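Local coordinates for protein PfEMP1 variant 1 of strain MC (Plasmodium falciparum, PDB 5LGD) that probably binds receptors on the host cell surface, this chain being one mainly helical DBL-clan domain of a much longer parasite protein, at residues K3-Y7 against N8-W12; K65-D68 against H69-Q73. All blocks are in the same frame, centred on the assembly; numbering follows the deposited sequence.

Interaction 1: K3-Y7 against N8-W12; sequences KIMSY and NAFFW
In S6 the hydroxyl stands between its own backbone N and carbonyl carbon (chi1 81°), which brings OG to the A9 amide; A9 N donates to it at 3.1 Å, a side-chain N-cap on the first turn of helix 7-29. In F10, CG lies opposite the backbone N (chi1 -179°), and the ring is thereby laid back across the loop that leads into the helix. The helical i to i+4 bonds start here, F10 N to S6 O at 2.8 Å and F11 N to Y7 O, both nearly straight.

K3 lies over one face of the F10 ring through CB and CG, its side chain running at about a right angle to that of F10; CG sits 3.7 Å from the ring centroid, offset toward the rim, a CH-pi contact. I4 CD1 adds an oblique contact at F10 CE1. One turn apart, Y7 and F11 form an offset edge-to-face pair, planes at 65°, with the edge of F11 turned to the Y7 face. The Y7 hydroxyl is held by a hydrogen bond to I66 O of helix 45-70, while F11 also meets an aromatic side chain of the partner protein edge-to-face. M5 closes the loop side: its CG rests 3.7 Å from A9 CB, and its CE lies 3.8 Å from F10 CD1, in the plane of that ring.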
# COMPACT_ATOMS: atom_id res chain seq x y z
N LYS B 3 -6.31 -28.65 14.75
CA LYS B 3 -5.74 -29.17 15.99
C LYS B 3 -6.67 -28.80 17.12
O LYS B 3 -7.76 -28.28 16.83
CB LYS B 3 -4.29 -28.75 16.18
CG LYS B 3 -3.33 -29.50 15.25
CD LYS B 3 -3.03 -28.70 14.02
CE LYS B 3 -2.34 -29.54 12.99
NZ LYS B 3 -2.98 -29.28 11.69
N ILE B 4 -6.32 -29.11 18.38
CA ILE B 4 -7.23 -28.84 19.52
C ILE B 4 -7.76 -27.35 19.48
O ILE B 4 -8.91 -27.07 19.84
CB ILE B 4 -6.62 -29.26 20.90
CG1 ILE B 4 -5.89 -30.64 20.82
CG2 ILE B 4 -7.68 -29.28 22.00
CD1 ILE B 4 -4.43 -30.65 21.21
N MET B 5 -6.92 -26.46 18.92
CA MET B 5 -7.08 -25.02 18.77
C MET B 5 -6.73 -24.63 17.33
O MET B 5 -6.63 -25.51 16.47
CB MET B 5 -6.13 -24.32 19.76
CG MET B 5 -4.69 -24.81 19.69
SD MET B 5 -3.83 -24.92 21.29
CE MET B 5 -3.87 -26.67 21.54
N SER B 6 -6.51 -23.32 17.06
CA SER B 6 -6.09 -22.84 15.74
C SER B 6 -4.70 -23.40 15.45
O SER B 6 -3.95 -23.66 16.41
CB SER B 6 -6.07 -21.31 15.69
OG SER B 6 -4.89 -20.73 16.25
N TYR B 7 -4.34 -23.59 14.17
CA TYR B 7 -3.02 -24.12 13.80
C TYR B 7 -1.90 -23.24 14.38
O TYR B 7 -1.04 -23.76 15.08
CB TYR B 7 -2.88 -24.38 12.28
CG TYR B 7 -1.50 -24.88 11.91
CD1 TYR B 7 -1.08 -26.17 12.27
CD2 TYR B 7 -0.59 -24.06 11.25
CE1 TYR B 7 0.21 -26.62 11.97
CE2 TYR B 7 0.69 -24.51 10.92
CZ TYR B 7 1.09 -25.78 11.30
OH TYR B 7 2.37 -26.17 11.01
N ASN B 8 -1.98 -21.90 14.22
CA ASN B 8 -1.01 -20.94 14.76
C ASN B 8 -0.83 -21.13 16.27
O ASN B 8 0.29 -21.35 16.71
CB ASN B 8 -1.38 -19.49 14.41
CG ASN B 8 -0.34 -18.46 14.85
OD1 ASN B 8 -0.45 -17.84 15.93
ND2 ASN B 8 0.69 -18.28 14.03
N ALA B 9 -1.94 -21.19 17.03
CA ALA B 9 -1.92 -21.42 18.49
C ALA B 9 -1.28 -22.76 18.84
O ALA B 9 -0.44 -22.82 19.74
CB ALA B 9 -3.34 -21.38 19.04
N PHE B 10 -1.68 -23.83 18.11
CA PHE B 10 -1.15 -25.17 18.35
C PHE B 10 0.34 -25.25 18.09
O PHE B 10 1.08 -25.80 18.92
CB PHE B 10 -1.92 -26.23 17.53
CG PHE B 10 -1.40 -27.62 17.78
CD1 PHE B 10 -1.84 -28.35 18.86
CD2 PHE B 10 -0.45 -28.19 16.93
CE1 PHE B 10 -1.32 -29.62 19.12
CE2 PHE B 10 0.03 -29.47 17.16
CZ PHE B 10 -0.38 -30.16 18.27
N PHE B 11 0.77 -24.73 16.93
CA PHE B 11 2.16 -24.69 16.48
C PHE B 11 3.13 -24.20 17.59
O PHE B 11 4.12 -24.87 17.89
CB PHE B 11 2.29 -23.83 15.19
CG PHE B 11 3.68 -23.74 14.61
CD1 PHE B 11 4.62 -22.86 15.13
CD2 PHE B 11 4.06 -24.58 13.57
CE1 PHE B 11 5.92 -22.81 14.61
CE2 PHE B 11 5.35 -24.50 13.01
CZ PHE B 11 6.27 -23.65 13.56
N TRP B 12 2.83 -23.04 18.18
CA TRP B 12 3.69 -22.43 19.19
C TRP B 12 3.64 -23.13 20.52
O TRP B 12 4.68 -23.30 21.14
CB TRP B 12 3.40 -20.94 19.29
CG TRP B 12 3.85 -20.27 18.04
CD1 TRP B 12 3.06 -19.77 17.04
CD2 TRP B 12 5.20 -20.21 17.55
NE1 TRP B 12 3.84 -19.32 16.01
CE2 TRP B 12 5.16 -19.56 16.31
CE3 TRP B 12 6.44 -20.56 18.10
CZ2 TRP B 12 6.31 -19.28 15.58
CZ3 TRP B 12 7.58 -20.30 17.37
CH2 TRP B 12 7.51 -19.66 16.13

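Interaction 2: K65-D68 against H69-Q73; sequences KIKD and HFRKQ
K67 and R71, one helical turn apart, run side by side and point the same way, so that one face of the R71 guanidinium lies over K67 CB, with NH2 4.0 Å from that carbon. At the guanidinium edge, near its plane, comes D68 OD1. The separation from OD1 to R71 NH2 is 3.9 Å, a long salt bridge, and the carboxylate and guanidinium planes are 69° apart, a poor geometry for paired bonds. K72 contributes through its carbon chain: CD approaches D68 O to 3.4 Å.

Backbone bonds hold these side chains at their spacing. R71 N donates to K67 O at 3.1 Å and F70 N to I66 O, whereas H69 N is shared between K65 O and, weakly, I66 O. From F70 to Q73 the chain makes a type I beta turn, within which Q73 NE2 donates to F70 O at 2.9 Å, in the carbonyl plane on a lone pair. The same nitrogen stands 3.1 Å above the plane of the F70 ring, over its centre, so the amide is fixed both by its bond and by the ring beneath it. Q73 OE1 is hydrogen-bonded to a polar side chain of the partner protein.

Further out, acids from other parts of the chain probably offset the neighbouring positive charges: D146 pairs with K67 NZ and D83 with R71 NE. In this DBL-clan domain, the C-terminal part of helix 45-70 is wedged between helix 7-29, where I66 packs on F10, F11 and W14, and helix 82-90, where F70 meets F85, L86 and L89.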
# COMPACT_ATOMS: atom_id res chain seq x y z
N LYS B 65 4.37 -34.21 11.02
CA LYS B 65 2.95 -33.93 10.77
C LYS B 65 2.65 -32.41 10.81
O LYS B 65 1.90 -31.91 9.98
CB LYS B 65 2.06 -34.71 11.77
CG LYS B 65 1.85 -36.20 11.43
CD LYS B 65 1.62 -37.01 12.71
CE LYS B 65 1.77 -38.51 12.52
NZ LYS B 65 0.47 -39.19 12.24
N ILE B 66 3.27 -31.68 11.77
CA ILE B 66 3.11 -30.23 11.92
C ILE B 66 3.73 -29.52 10.72
O ILE B 66 3.09 -28.63 10.16
CB ILE B 66 3.65 -29.76 13.29
CG1 ILE B 66 2.77 -30.35 14.40
CG2 ILE B 66 3.71 -28.25 13.39
CD1 ILE B 66 3.29 -30.27 15.81
N LYS B 67 4.94 -29.95 10.27
CA LYS B 67 5.62 -29.35 9.10
C LYS B 67 4.80 -29.54 7.85
O LYS B 67 4.75 -28.65 7.01
CB LYS B 67 7.03 -29.92 8.89
CG LYS B 67 8.05 -29.43 9.93
CD LYS B 67 9.47 -29.82 9.50
CE LYS B 67 9.78 -31.29 9.70
NZ LYS B 67 11.10 -31.66 9.12
N ASP B 68 4.13 -30.70 7.75
CA ASP B 68 3.27 -31.08 6.63
C ASP B 68 2.07 -30.16 6.49
O ASP B 68 1.77 -29.75 5.37
CB ASP B 68 2.87 -32.56 6.71
CG ASP B 68 3.94 -33.49 6.15
OD1 ASP B 68 4.56 -33.15 5.11
OD2 ASP B 68 4.12 -34.60 6.72
N HIS B 69 1.44 -29.76 7.61
CA HIS B 69 0.31 -28.82 7.54
C HIS B 69 0.80 -27.40 7.21
O HIS B 69 0.10 -26.66 6.51
CB HIS B 69 -0.54 -28.81 8.84
CG HIS B 69 -1.89 -28.19 8.63
ND1 HIS B 69 -2.19 -26.95 9.15
CD2 HIS B 69 -2.93 -28.61 7.88
CE1 HIS B 69 -3.41 -26.67 8.74
NE2 HIS B 69 -3.90 -27.64 7.97
N PHE B 70 2.02 -27.04 7.68
CA PHE B 70 2.63 -25.72 7.42
C PHE B 70 2.85 -25.50 5.92
O PHE B 70 2.70 -24.39 5.43
CB PHE B 70 3.97 -25.60 8.15
CG PHE B 70 4.48 -24.20 8.31
CD1 PHE B 70 5.28 -23.61 7.34
CD2 PHE B 70 4.17 -23.46 9.44
CE1 PHE B 70 5.76 -22.32 7.50
CE2 PHE B 70 4.63 -22.16 9.58
CZ PHE B 70 5.43 -21.60 8.61
N ARG B 71 3.25 -26.55 5.23
CA ARG B 71 3.52 -26.56 3.80
C ARG B 71 2.22 -26.48 2.98
O ARG B 71 2.27 -26.27 1.77
CB ARG B 71 4.35 -27.79 3.41
CG ARG B 71 5.77 -27.70 3.94
CD ARG B 71 6.63 -28.81 3.38
NE ARG B 71 7.94 -28.80 4.03
CZ ARG B 71 8.38 -29.74 4.86
NH1 ARG B 71 9.58 -29.63 5.42
NH2 ARG B 71 7.65 -30.82 5.09
N LYS B 72 1.05 -26.63 3.65
CA LYS B 72 -0.24 -26.55 2.97
C LYS B 72 -0.84 -25.14 3.01
O LYS B 72 -1.88 -24.93 2.37
CB LYS B 72 -1.22 -27.63 3.49
CG LYS B 72 -0.88 -28.99 2.92
CD LYS B 72 -1.24 -30.16 3.82
CE LYS B 72 -0.50 -31.40 3.36
NZ LYS B 72 -0.97 -32.64 4.04
N GLN B 73 -0.16 -24.14 3.69
CA GLN B 73 -0.66 -22.76 3.75
C GLN B 73 -0.75 -22.09 2.37
O GLN B 73 0.17 -22.19 1.55
CB GLN B 73 0.13 -21.89 4.71
CG GLN B 73 0.18 -22.40 6.15
CD GLN B 73 1.16 -21.55 6.90
OE1 GLN B 73 0.83 -20.48 7.43
NE2 GLN B 73 2.41 -21.97 6.91

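Interaction 1 comes first along the chain, at the start of helix 7-29, and interaction 2 follows in series at the far end of helix 45-70, the next helix. Their centres are 12 Å apart, on the same side of the chain's centre and 17 to 18 Å from it, at one end of a helical domain without strands. They touch directly: Y7 OH lies 2.7 Å from I66 O, a probable hydrogen bond, and K3 NZ packs 3.4 Å from H69 CG. Thus the first turn of helix 7-29, with K3 ahead of it, packs against the C-terminal part of helix 45-70. Both also reach the partner protein, consistent with this end of the domain taking part in receptor binding.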